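Local coordinates for protein Phi class glutathione transferase GSTF1 (Populus tremula x Populus tremuloides, PDB 4RI6) that probably conjugates glutathione to electrophilic halide-bearing compounds in detoxification, as a dimeric plant glutathione transferase of the Phi class, at residues A141-L144 with D145-Q149; F162-A165 with D166-H169; R194-T197 with E198-N201; E203-K206 with K207-M211. All blocks are in the same frame, centred on the assembly; numbering follows the deposited sequence. Where two conformers were deposited one is given.

Contact 1 (A141-L144 with D145-Q149); sequences AKVL and DIYEQ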
loop_
_atom_site.group_PDB
_atom_site.type_symbol
_atom_site.label_atom_id
_atom_site.label_comp_id
_atom_site.label_asym_id
_atom_site.label_seq_id
_atom_site.Cartn_x
_atom_site.Cartn_y
_atom_site.Cartn_z
ATOM N N ALA A 141 -16.700 -8.825 -1.933
ATOM C CA ALA A 141 -18.010 -8.419 -2.408
ATOM C C ALA A 141 -18.367 -7.033 -1.894
ATOM O O ALA A 141 -18.886 -6.196 -2.651
ATOM C CB ALA A 141 -19.056 -9.440 -2.009
ATOM N N LYS A 142 -18.074 -6.773 -0.622
ATOM C CA LYS A 142 -18.320 -5.452 -0.044
ATOM C C LYS A 142 -17.496 -4.365 -0.734
ATOM O O LYS A 142 -18.002 -3.279 -0.999
ATOM C CB LYS A 142 -18.037 -5.462 1.469
ATOM C CG LYS A 142 -19.081 -6.260 2.275
ATOM C CD LYS A 142 -20.317 -5.443 2.621
ATOM C CE LYS A 142 -21.573 -6.316 2.659
ATOM N NZ LYS A 142 -22.863 -5.551 2.698
ATOM N N VAL A 143 -16.226 -4.642 -1.010
ATOM C CA VAL A 143 -15.411 -3.706 -1.762
ATOM C C VAL A 143 -16.014 -3.439 -3.143
ATOM O O VAL A 143 -16.104 -2.297 -3.595
ATOM C CB VAL A 143 -13.975 -4.243 -1.920
ATOM C CG1 VAL A 143 -13.146 -3.343 -2.774
ATOM C CG2 VAL A 143 -13.318 -4.400 -0.556
ATOM N N LEU A 144 -16.393 -4.503 -3.834
ATOM C CA LEU A 144 -16.898 -4.353 -5.204
ATOM C C LEU A 144 -18.274 -3.691 -5.251
ATOM O O LEU A 144 -18.613 -3.071 -6.267
ATOM C CB LEU A 144 -16.917 -5.708 -5.902
ATOM C CG LEU A 144 -15.509 -6.283 -6.148
ATOM C CD1 LEU A 144 -15.610 -7.677 -6.759
ATOM C CD2 LEU A 144 -14.644 -5.367 -7.053
ATOM N N ASP A 145 -19.046 -3.747 -4.159
ATOM C CA ASP A 145 -20.300 -2.977 -4.098
ATOM C C ASP A 145 -19.998 -1.472 -4.102
ATOM O O ASP A 145 -20.759 -0.674 -4.660
ATOM C CB ASP A 145 -21.130 -3.334 -2.861
ATOM C CG ASP A 145 -21.795 -4.702 -2.936
ATOM O OD1 ASP A 145 -22.043 -5.212 -4.057
ATOM O OD2 ASP A 145 -22.110 -5.246 -1.833
ATOM N N ILE A 146 -18.899 -1.084 -3.461
ATOM C CA ILE A 146 -18.472 0.303 -3.463
ATOM C C ILE A 146 -17.945 0.697 -4.837
ATOM O O ILE A 146 -18.270 1.773 -5.354
ATOM C CB ILE A 146 -17.419 0.553 -2.383
ATOM C CG1 ILE A 146 -18.051 0.300 -1.022
ATOM C CG2 ILE A 146 -16.868 1.970 -2.496
ATOM C CD1 ILE A 146 -17.098 0.219 0.093
ATOM N N TYR A 147 -17.181 -0.193 -5.465
ATOM C CA TYR A 147 -16.710 0.057 -6.818
ATOM C C TYR A 147 -17.877 0.167 -7.782
ATOM O O TYR A 147 -17.833 0.957 -8.702
ATOM C CB TYR A 147 -15.773 -1.046 -7.305
ATOM C CG TYR A 147 -14.381 -1.088 -6.712
ATOM C CD1 TYR A 147 -14.042 -0.375 -5.567
ATOM C CD2 TYR A 147 -13.392 -1.844 -7.331
ATOM C CE1 TYR A 147 -12.752 -0.448 -5.053
ATOM C CE2 TYR A 147 -12.127 -1.908 -6.830
ATOM C CZ TYR A 147 -11.811 -1.207 -5.695
ATOM O OH TYR A 147 -10.528 -1.294 -5.219
ATOM N N GLU A 148 -18.904 -0.652 -7.585
ATOM C CA GLU A 148 -20.068 -0.621 -8.469
ATOM C C GLU A 148 -20.689 0.777 -8.483
ATOM O O GLU A 148 -21.078 1.281 -9.522
ATOM C CB GLU A 148 -21.094 -1.664 -8.039
ATOM C CG GLU A 148 -22.372 -1.683 -8.899
ATOM C CD GLU A 148 -22.121 -2.118 -10.334
ATOM O OE1 GLU A 148 -21.013 -2.629 -10.608
ATOM O OE2 GLU A 148 -23.038 -1.951 -11.180
ATOM N N GLN A 149 -20.757 1.404 -7.311
ATOM C CA GLN A 149 -21.308 2.746 -7.206
ATOM C C GLN A 149 -20.374 3.773 -7.875
ATOM O O GLN A 149 -20.808 4.592 -8.685
ATOM C CB GLN A 149 -21.582 3.083 -5.720
ATOM C CG GLN A 149 -22.697 2.192 -5.098
ATOM C CD GLN A 149 -22.772 2.179 -3.554
ATOM O OE1 GLN A 149 -21.771 1.993 -2.855
ATOM N NE2 GLN A 149 -23.989 2.331 -3.026
HETATM O O HOH W 1 -22.094 -4.170 0.523
#
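Val143 and Tyr147 lie one turn apart on helix 130-150, in the all-helical C-terminal domain of the glutathione transferase fold, and their side chains run side by side. Backbone bonds carry the polar part: Tyr147 N donates to Val143 O at 3.0 Å, in the carbonyl plane, and Glu148 N to Leu144 O at 2.8 Å.

The apolar part centres on the phenol ring. Val143 CG1, anti to its own backbone N (chi1 176°), sits over one face, 4.1 Å from the ring centroid and 26° off the normal, a CH-pi contact displaced toward the rim. Leu144 CD2 approaches the ring obliquely, 3.7 Å from Tyr147 CD2. The hydroxyl is hydrogen-bonded to His169, and Phe53 of the second subunit packs on the Tyr147 side chain. A leucine at Tyr147 would probably leave Val143 CG1 without its aromatic face and His169 NE2 without its hydroxyl partner.

A water links the charged ends of Lys142 and Asp145. Asp145 OD1 is in a salt bridge with Arg189, whereas OD2 faces Lys142 without direct contact, NZ to OD2 being 4.6 Å. The water closes that gap, accepting from Lys142 NZ at 2.7 Å and donating to Asp145 OD2 at 2.6 Å.

Contact 2 (F162-A165 with D166-H169); sequences FSFA and DLSH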
loop_
_atom_site.group_PDB
_atom_site.type_symbol
_atom_site.label_atom_id
_atom_site.label_comp_id
_atom_site.label_asym_id
_atom_site.label_seq_id
_atom_site.Cartn_x
_atom_site.Cartn_y
_atom_site.Cartn_z
ATOM N N PHE A 162 -7.995 5.456 -18.155
ATOM C CA PHE A 162 -7.283 4.322 -17.551
ATOM C C PHE A 162 -6.096 4.844 -16.758
ATOM O O PHE A 162 -5.370 5.714 -17.232
ATOM C CB PHE A 162 -6.818 3.330 -18.624
ATOM C CG PHE A 162 -6.071 2.125 -18.086
ATOM C CD1 PHE A 162 -6.750 1.064 -17.516
ATOM C CD2 PHE A 162 -4.693 2.032 -18.220
ATOM C CE1 PHE A 162 -6.071 -0.050 -17.051
ATOM C CE2 PHE A 162 -4.004 0.923 -17.754
ATOM C CZ PHE A 162 -4.694 -0.121 -17.169
ATOM N N SER A 163 -5.897 4.323 -15.555
ATOM C CA SER A 163 -4.764 4.749 -14.747
ATOM C C SER A 163 -4.106 3.574 -14.083
ATOM O O SER A 163 -4.607 2.445 -14.136
ATOM C CB SER A 163 -5.191 5.748 -13.672
ATOM O OG SER A 163 -5.789 5.102 -12.569
ATOM N N PHE A 164 -2.994 3.851 -13.410
ATOM C CA PHE A 164 -2.346 2.818 -12.631
ATOM C C PHE A 164 -3.285 2.219 -11.582
ATOM O O PHE A 164 -3.143 1.055 -11.203
ATOM C CB PHE A 164 -1.074 3.360 -11.951
ATOM C CG PHE A 164 -0.301 2.292 -11.267
ATOM C CD1 PHE A 164 0.383 1.354 -12.013
ATOM C CD2 PHE A 164 -0.332 2.147 -9.891
ATOM C CE1 PHE A 164 1.037 0.329 -11.421
ATOM C CE2 PHE A 164 0.345 1.115 -9.291
ATOM C CZ PHE A 164 1.033 0.211 -10.059
ATOM N N ALA A 165 -4.250 2.998 -11.102
ATOM C CA ALA A 165 -5.208 2.452 -10.146
ATOM C C ALA A 165 -5.938 1.265 -10.747
ATOM O O ALA A 165 -6.084 0.234 -10.098
ATOM C CB ALA A 165 -6.184 3.498 -9.696
ATOM N N ASP A 166 -6.402 1.401 -11.985
ATOM C CA ASP A 166 -7.079 0.281 -12.648
ATOM C C ASP A 166 -6.103 -0.857 -12.913
ATOM O O ASP A 166 -6.397 -2.025 -12.635
ATOM C CB ASP A 166 -7.723 0.741 -13.945
ATOM C CG ASP A 166 -8.566 1.973 -13.750
ATOM O OD1 ASP A 166 -9.671 1.867 -13.172
ATOM O OD2 ASP A 166 -8.118 3.046 -14.188
ATOM N N LEU A 167 -4.926 -0.498 -13.424
ATOM C CA LEU A 167 -3.898 -1.470 -13.762
ATOM C C LEU A 167 -3.590 -2.359 -12.571
ATOM O O LEU A 167 -3.501 -3.579 -12.706
ATOM C CB LEU A 167 -2.637 -0.760 -14.268
ATOM C CG LEU A 167 -1.508 -1.620 -14.826
ATOM C CD1 LEU A 167 -0.613 -0.778 -15.725
ATOM C CD2 LEU A 167 -0.682 -2.277 -13.706
ATOM N N SER A 168 -3.512 -1.758 -11.392
ATOM C CA SER A 168 -3.078 -2.494 -10.228
ATOM C C SER A 168 -4.079 -3.587 -9.806
ATOM O O SER A 168 -3.683 -4.534 -9.099
ATOM C CB SER A 168 -2.815 -1.497 -9.079
ATOM O OG SER A 168 -1.979 -2.043 -8.089
ATOM N N HIS A 169 -5.341 -3.468 -10.255
ATOM C CA HIS A 169 -6.376 -4.475 -9.988
ATOM C C HIS A 169 -6.347 -5.668 -10.949
ATOM O O HIS A 169 -6.956 -6.700 -10.680
ATOM C CB HIS A 169 -7.768 -3.855 -10.041
ATOM C CG HIS A 169 -8.071 -2.937 -8.912
ATOM N ND1 HIS A 169 -7.559 -1.655 -8.817
ATOM C CD2 HIS A 169 -8.823 -3.123 -7.800
ATOM C CE1 HIS A 169 -7.980 -1.101 -7.692
ATOM N NE2 HIS A 169 -8.744 -1.970 -7.055
HETATM O O HOH W 2 -8.523 5.417 -13.039
#
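Ser163 and Asp166 form a capping box at the start of helix 164-179; a Ser/Thr-x-x-Asp box at this place in the C-terminal domain is a well-known feature of the glutathione transferase fold. Ser163 N donates to Asp166 OD2 at 2.9 Å, reaching the carboxylate on its anti lone pair, while Ser163 OG caps the first turn by accepting from Ala165 N at 3.0 Å. OG can do this because chi1 of 79° holds it between its backbone N and carbonyl carbon. A water joins the two side chains, 2.8 Å from Ser163 OG and donating to Asp166 OD2 at 2.7 Å. The other carboxylate oxygen, OD1, accepts from Trp195 NE1 and Leu157 N, so both oxygens of this buried acid are satisfied.

Past the cap, Leu167 N donates to Ser163 O with an N-H...O angle of 171°. Ala165 O receives a side-chain donor: His169 ND1 lies 2.7 Å away, and the oxygen lies in the imidazole plane. With NE2 hydrogen-bonded to Tyr147, the ring is held at both nitrogens, which should fix its rotation. Ser168 OG is likewise engaged, by Asp106 and Arg18.

Phe162 CZ meets Leu167 CB at 3.6 Å and Phe162 CE1 touches Asp166 CB; the planes of the Phe162 ring and the Asp166 carboxylate are 25° apart. Ser168 CB stands over a face of the Phe164 ring.

The capped turn is buried in the fold: Phe164 and Leu167 rest on helix 14-25 of the thioredoxin-like domain, Phe164 also meets helix 69-79, and Ala165 and His169 pack against helix 93-122.

Contact 3 (R194-T197 with E198-N201); sequences RWWT and EISN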
loop_
_atom_site.group_PDB
_atom_site.type_symbol
_atom_site.label_atom_id
_atom_site.label_comp_id
_atom_site.label_asym_id
_atom_site.label_seq_id
_atom_site.Cartn_x
_atom_site.Cartn_y
_atom_site.Cartn_z
ATOM N N ARG A 194 -18.347 -3.926 -16.674
ATOM C CA ARG A 194 -17.974 -3.053 -17.790
ATOM C C ARG A 194 -16.510 -2.641 -17.674
ATOM O O ARG A 194 -15.713 -2.761 -18.625
ATOM C CB ARG A 194 -18.855 -1.811 -17.810
ATOM C CG ARG A 194 -18.523 -0.841 -18.917
ATOM C CD ARG A 194 -18.936 0.551 -18.563
ATOM N NE ARG A 194 -18.045 1.132 -17.553
ATOM C CZ ARG A 194 -18.444 1.745 -16.452
ATOM N NH1 ARG A 194 -19.735 1.821 -16.137
ATOM N NH2 ARG A 194 -17.537 2.259 -15.639
ATOM N N TRP A 195 -16.180 -2.133 -16.497
ATOM C CA TRP A 195 -14.830 -1.726 -16.174
ATOM C C TRP A 195 -13.854 -2.884 -16.372
ATOM O O TRP A 195 -12.834 -2.717 -17.030
ATOM C CB TRP A 195 -14.811 -1.233 -14.737
ATOM C CG TRP A 195 -13.487 -1.059 -14.069
ATOM C CD1 TRP A 195 -12.597 -0.044 -14.254
ATOM C CD2 TRP A 195 -12.951 -1.876 -13.021
ATOM N NE1 TRP A 195 -11.530 -0.192 -13.397
ATOM C CE2 TRP A 195 -11.720 -1.307 -12.632
ATOM C CE3 TRP A 195 -13.388 -3.036 -12.385
ATOM C CZ2 TRP A 195 -10.921 -1.856 -11.612
ATOM C CZ3 TRP A 195 -12.588 -3.590 -11.379
ATOM C CH2 TRP A 195 -11.372 -2.987 -11.002
ATOM N N TRP A 196 -14.181 -4.046 -15.806
ATOM C CA TRP A 196 -13.326 -5.218 -15.932
ATOM C C TRP A 196 -13.076 -5.559 -17.409
ATOM O O TRP A 196 -11.944 -5.876 -17.825
ATOM C CB TRP A 196 -13.915 -6.441 -15.216
ATOM C CG TRP A 196 -12.957 -7.564 -15.389
ATOM C CD1 TRP A 196 -13.119 -8.660 -16.163
ATOM C CD2 TRP A 196 -11.632 -7.640 -14.857
ATOM N NE1 TRP A 196 -11.994 -9.427 -16.140
ATOM C CE2 TRP A 196 -11.055 -8.821 -15.351
ATOM C CE3 TRP A 196 -10.876 -6.823 -14.016
ATOM C CZ2 TRP A 196 -9.767 -9.209 -15.028
ATOM C CZ3 TRP A 196 -9.605 -7.213 -13.695
ATOM C CH2 TRP A 196 -9.063 -8.396 -14.195
ATOM N N THR A 197 -14.139 -5.491 -18.201
ATOM C CA THR A 197 -14.037 -5.778 -19.619
ATOM C C THR A 197 -13.098 -4.784 -20.280
ATOM O O THR A 197 -12.233 -5.171 -21.051
ATOM C CB THR A 197 -15.420 -5.739 -20.277
ATOM O OG1 THR A 197 -16.265 -6.723 -19.671
ATOM C CG2 THR A 197 -15.329 -6.045 -21.733
ATOM N N GLU A 198 -13.235 -3.500 -19.965
ATOM C CA GLU A 198 -12.373 -2.511 -20.604
ATOM C C GLU A 198 -10.922 -2.682 -20.221
ATOM O O GLU A 198 -10.048 -2.621 -21.068
ATOM C CB GLU A 198 -12.802 -1.080 -20.270
ATOM C CG GLU A 198 -14.176 -0.693 -20.793
ATOM C CD GLU A 198 -14.213 0.750 -21.229
ATOM O OE1 GLU A 198 -14.966 1.556 -20.629
ATOM O OE2 GLU A 198 -13.486 1.082 -22.199
ATOM N N ILE A 199 -10.642 -2.891 -18.944
ATOM C CA ILE A 199 -9.244 -2.881 -18.539
ATOM C C ILE A 199 -8.547 -4.202 -18.881
ATOM O O ILE A 199 -7.360 -4.193 -19.233
ATOM C CB ILE A 199 -9.076 -2.527 -17.033
ATOM C CG1 ILE A 199 -9.670 -3.572 -16.084
ATOM C CG2 ILE A 199 -9.655 -1.151 -16.786
ATOM C CD1 ILE A 199 -9.299 -3.321 -14.588
ATOM N N SER A 200 -9.270 -5.323 -18.855
ATOM C CA SER A 200 -8.626 -6.620 -19.083
ATOM C C SER A 200 -8.371 -6.882 -20.556
ATOM O O SER A 200 -7.618 -7.792 -20.903
ATOM C CB SER A 200 -9.462 -7.759 -18.501
ATOM O OG SER A 200 -10.710 -7.913 -19.157
ATOM N N ASN A 201 -8.994 -6.086 -21.420
ATOM C CA ASN A 201 -8.752 -6.209 -22.854
ATOM C C ASN A 201 -7.767 -5.187 -23.434
ATOM O O ASN A 201 -7.574 -5.131 -24.654
ATOM C CB ASN A 201 -10.094 -6.150 -23.610
ATOM C CG ASN A 201 -10.825 -7.462 -23.541
ATOM O OD1 ASN A 201 -10.473 -8.426 -24.236
ATOM N ND2 ASN A 201 -11.802 -7.541 -22.659
HETATM O O HOH W 3 -15.283 1.091 -17.981
#
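Trp196 O takes two hydrogen bonds from Ser200, from OG at 2.7 Å and from the backbone N at 2.9 Å, and the donors arrive from opposite faces of the carbonyl plane. Ser200 reaches back in this way because its chi1 of 65° turns OG over the preceding turn. One residue on, Asn201 ND2 donates to Thr197 O at 2.9 Å with an N-H...O angle of 171°; the oxygen lies close to the amide plane, and the donor falls on a carbonyl lone pair. Side-chain donors thus supplement the backbone bonds where helix 190-200 ends.

Arg194 and Glu198 are too far apart for a salt bridge, NE to OE1 being 4.4 Å. A water accepts from Arg194 NE and donates to Glu198 OE1, while Glu198 OE2 pairs with Arg155 and Arg194 NH2 donates to Arg155 O and Leu151 O.

Outward from these bonds, Ile199 CD1 touches two indoles. It lies over the Trp195 six-membered ring, 4.0 Å from the centroid, and meets Trp196 obliquely at 3.9 Å from CE3. Ser200 CB sits over the Trp196 five-membered ring, 4.0 Å from its centroid. An alanine at Trp196 is likely to open a gap beside Ile199 CD1 and strip Ser200 CB of its aromatic support.

Trp196 and Ile199 pack against helix 164-179 through Leu170, while Trp195, whose NE1 is held by Asp166 of that helix, rests on Leu151 and Leu157.

Contact 4 (E203-K206 with K207-M211); sequences ESWK and KVLEM
Leu209 covers one face of the Trp205 indole. Its CG stands 4.2 Å from the centroid of the five-membered ring and 23° off the normal, a CH-pi contact offset toward the rim, and CD1 reaches Trp205 NE1 at 3.8 Å. Val208 comes to the six-membered part obliquely, CG1 lying 4.0 Å from Trp205 CZ3. Two consecutive residues of the following turn therefore engage one indole, each at a different part of the ring system.

The tryptophan can meet both because its CG stands anti to the backbone N (chi1 -172°), which swings the indole forward, alongside the following turn. Beneath these side chains, Leu209 N donates to Trp205 O at 3.0 Å with an N-H...O angle of 169°, and Lys207 N to Glu203 O at 2.9 Å. This regular alpha-helical pattern sets the spacing of the packing residues. On the solvent side, the extended Lys206 chain brings NZ to 3.6 Å from Glu203 OE2, a long salt bridge.

Beyond the helix, Trp205 NE1 is hydrogen-bonded to Asp174 OD2, which helps fix the indole; separately, Ser204 OG is hydrogen-bonded to Glu25 OE2. Helix 203-214 packs against both domains. Trp205 packs on Leu170 and Pro171 of helix 164-179, Val208 on Ser17 and Leu20 of helix 14-25, and Met211 on Phe30 and Leu32 of strand 30-33.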
loop_
_atom_site.group_PDB
_atom_site.type_symbol
_atom_site.label_atom_id
_atom_site.label_comp_id
_atom_site.label_asym_id
_atom_site.label_seq_id
_atom_site.Cartn_x
_atom_site.Cartn_y
_atom_site.Cartn_z
ATOM N N GLU A 203 -4.203 -4.020 -24.652
ATOM C CA GLU A 203 -3.154 -4.797 -25.287
ATOM C C GLU A 203 -2.025 -5.084 -24.306
ATOM O O GLU A 203 -1.444 -6.156 -24.355
ATOM C CB GLU A 203 -2.616 -4.075 -26.529
ATOM C CG GLU A 203 -3.597 -4.001 -27.708
ATOM C CD GLU A 203 -3.998 -5.370 -28.233
ATOM O OE1 GLU A 203 -3.223 -6.343 -28.053
ATOM O OE2 GLU A 203 -5.103 -5.474 -28.811
ATOM N N SER A 204 -1.744 -4.153 -23.393
ATOM C CA SER A 204 -0.660 -4.364 -22.433
ATOM C C SER A 204 -0.960 -5.594 -21.602
ATOM O O SER A 204 -0.097 -6.458 -21.402
ATOM C CB SER A 204 -0.461 -3.152 -21.519
ATOM O OG SER A 204 -1.644 -2.879 -20.771
ATOM N N TRP A 205 -2.197 -5.696 -21.131
ATOM C CA TRP A 205 -2.567 -6.816 -20.295
ATOM C C TRP A 205 -2.624 -8.115 -21.104
ATOM O O TRP A 205 -2.204 -9.170 -20.617
ATOM C CB TRP A 205 -3.894 -6.551 -19.578
ATOM C CG TRP A 205 -4.190 -7.620 -18.549
ATOM C CD1 TRP A 205 -5.238 -8.480 -18.557
ATOM C CD2 TRP A 205 -3.392 -7.963 -17.406
ATOM N NE1 TRP A 205 -5.171 -9.320 -17.473
ATOM C CE2 TRP A 205 -4.032 -9.035 -16.760
ATOM C CE3 TRP A 205 -2.199 -7.462 -16.866
ATOM C CZ2 TRP A 205 -3.520 -9.626 -15.606
ATOM C CZ3 TRP A 205 -1.711 -8.040 -15.708
ATOM C CH2 TRP A 205 -2.362 -9.109 -15.101
ATOM N N LYS A 206 -3.112 -8.050 -22.335
ATOM C CA LYS A 206 -3.091 -9.226 -23.197
ATOM C C LYS A 206 -1.664 -9.729 -23.414
ATOM O O LYS A 206 -1.432 -10.942 -23.460
ATOM C CB LYS A 206 -3.738 -8.919 -24.545
ATOM C CG LYS A 206 -5.206 -8.634 -24.462
ATOM C CD LYS A 206 -5.687 -8.255 -25.835
ATOM C CE LYS A 206 -7.153 -8.143 -25.918
ATOM N NZ LYS A 206 -7.472 -7.794 -27.331
ATOM N N LYS A 207 -0.714 -8.807 -23.531
ATOM C CA LYS A 207 0.672 -9.206 -23.750
ATOM C C LYS A 207 1.232 -9.892 -22.510
ATOM O O LYS A 207 1.954 -10.872 -22.627
ATOM C CB LYS A 207 1.526 -8.006 -24.152
ATOM C CG LYS A 207 1.186 -7.497 -25.535
ATOM C CD LYS A 207 2.068 -6.368 -26.016
ATOM C CE LYS A 207 1.620 -5.884 -27.386
ATOM N NZ LYS A 207 2.709 -5.185 -28.114
ATOM N N VAL A 208 0.874 -9.405 -21.329
ATOM C CA VAL A 208 1.321 -10.049 -20.118
ATOM C C VAL A 208 0.775 -11.473 -20.032
ATOM O O VAL A 208 1.514 -12.403 -19.721
ATOM C CB VAL A 208 0.896 -9.248 -18.867
ATOM C CG1 VAL A 208 1.204 -10.034 -17.591
ATOM C CG2 VAL A 208 1.591 -7.874 -18.840
ATOM N N LEU A 209 -0.514 -11.654 -20.286
ATOM C CA LEU A 209 -1.094 -12.990 -20.234
ATOM C C LEU A 209 -0.439 -13.927 -21.249
ATOM O O LEU A 209 -0.236 -15.116 -20.980
ATOM C CB LEU A 209 -2.593 -12.931 -20.479
ATOM C CG LEU A 209 -3.409 -12.238 -19.405
ATOM C CD1 LEU A 209 -4.855 -12.234 -19.815
ATOM C CD2 LEU A 209 -3.248 -12.916 -18.056
ATOM N N GLU A 210 -0.086 -13.414 -22.413
ATOM C CA GLU A 210 0.567 -14.288 -23.379
ATOM C C GLU A 210 1.985 -14.624 -22.913
ATOM O O GLU A 210 2.445 -15.754 -23.090
ATOM C CB GLU A 210 0.591 -13.661 -24.773
ATOM C CG GLU A 210 1.143 -14.596 -25.876
ATOM C CD GLU A 210 0.325 -15.887 -26.103
ATOM O OE1 GLU A 210 -0.878 -15.956 -25.737
ATOM O OE2 GLU A 210 0.902 -16.848 -26.668
ATOM N N MET A 211 2.662 -13.663 -22.291
ATOM C CA MET A 211 4.004 -13.931 -21.771
ATOM C C MET A 211 3.920 -15.078 -20.789
ATOM O O MET A 211 4.775 -15.963 -20.770
ATOM C CB MET A 211 4.620 -12.725 -21.073
ATOM C CG MET A 211 5.046 -11.593 -21.980
ATOM S SD MET A 211 5.599 -10.167 -21.024
ATOM C CE MET A 211 7.116 -10.818 -20.333
#

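Each contact is a short continuous piece of chain, helical throughout or nearly so, and none closes a loop; the four follow in series, without nesting or crossing. From the N terminus, contact 1 lies in helix 130-150 and contact 2 at the start of helix 164-179, joined by Tyr147 OH to His169 NE2 at 2.6 Å. Contact 3, on helix 190-200, meets contact 2 through Trp195 NE1 and Asp166 OD1 at 2.8 Å. Contact 4 begins the next helix, where Trp205 CD1 lies 3.4 Å from Ser200 O. Contacts 1 and 4 stay apart, their centres about 26 Å from each other. The series thus runs from the dimer-facing helix to the one leaning on the thioredoxin-like domain.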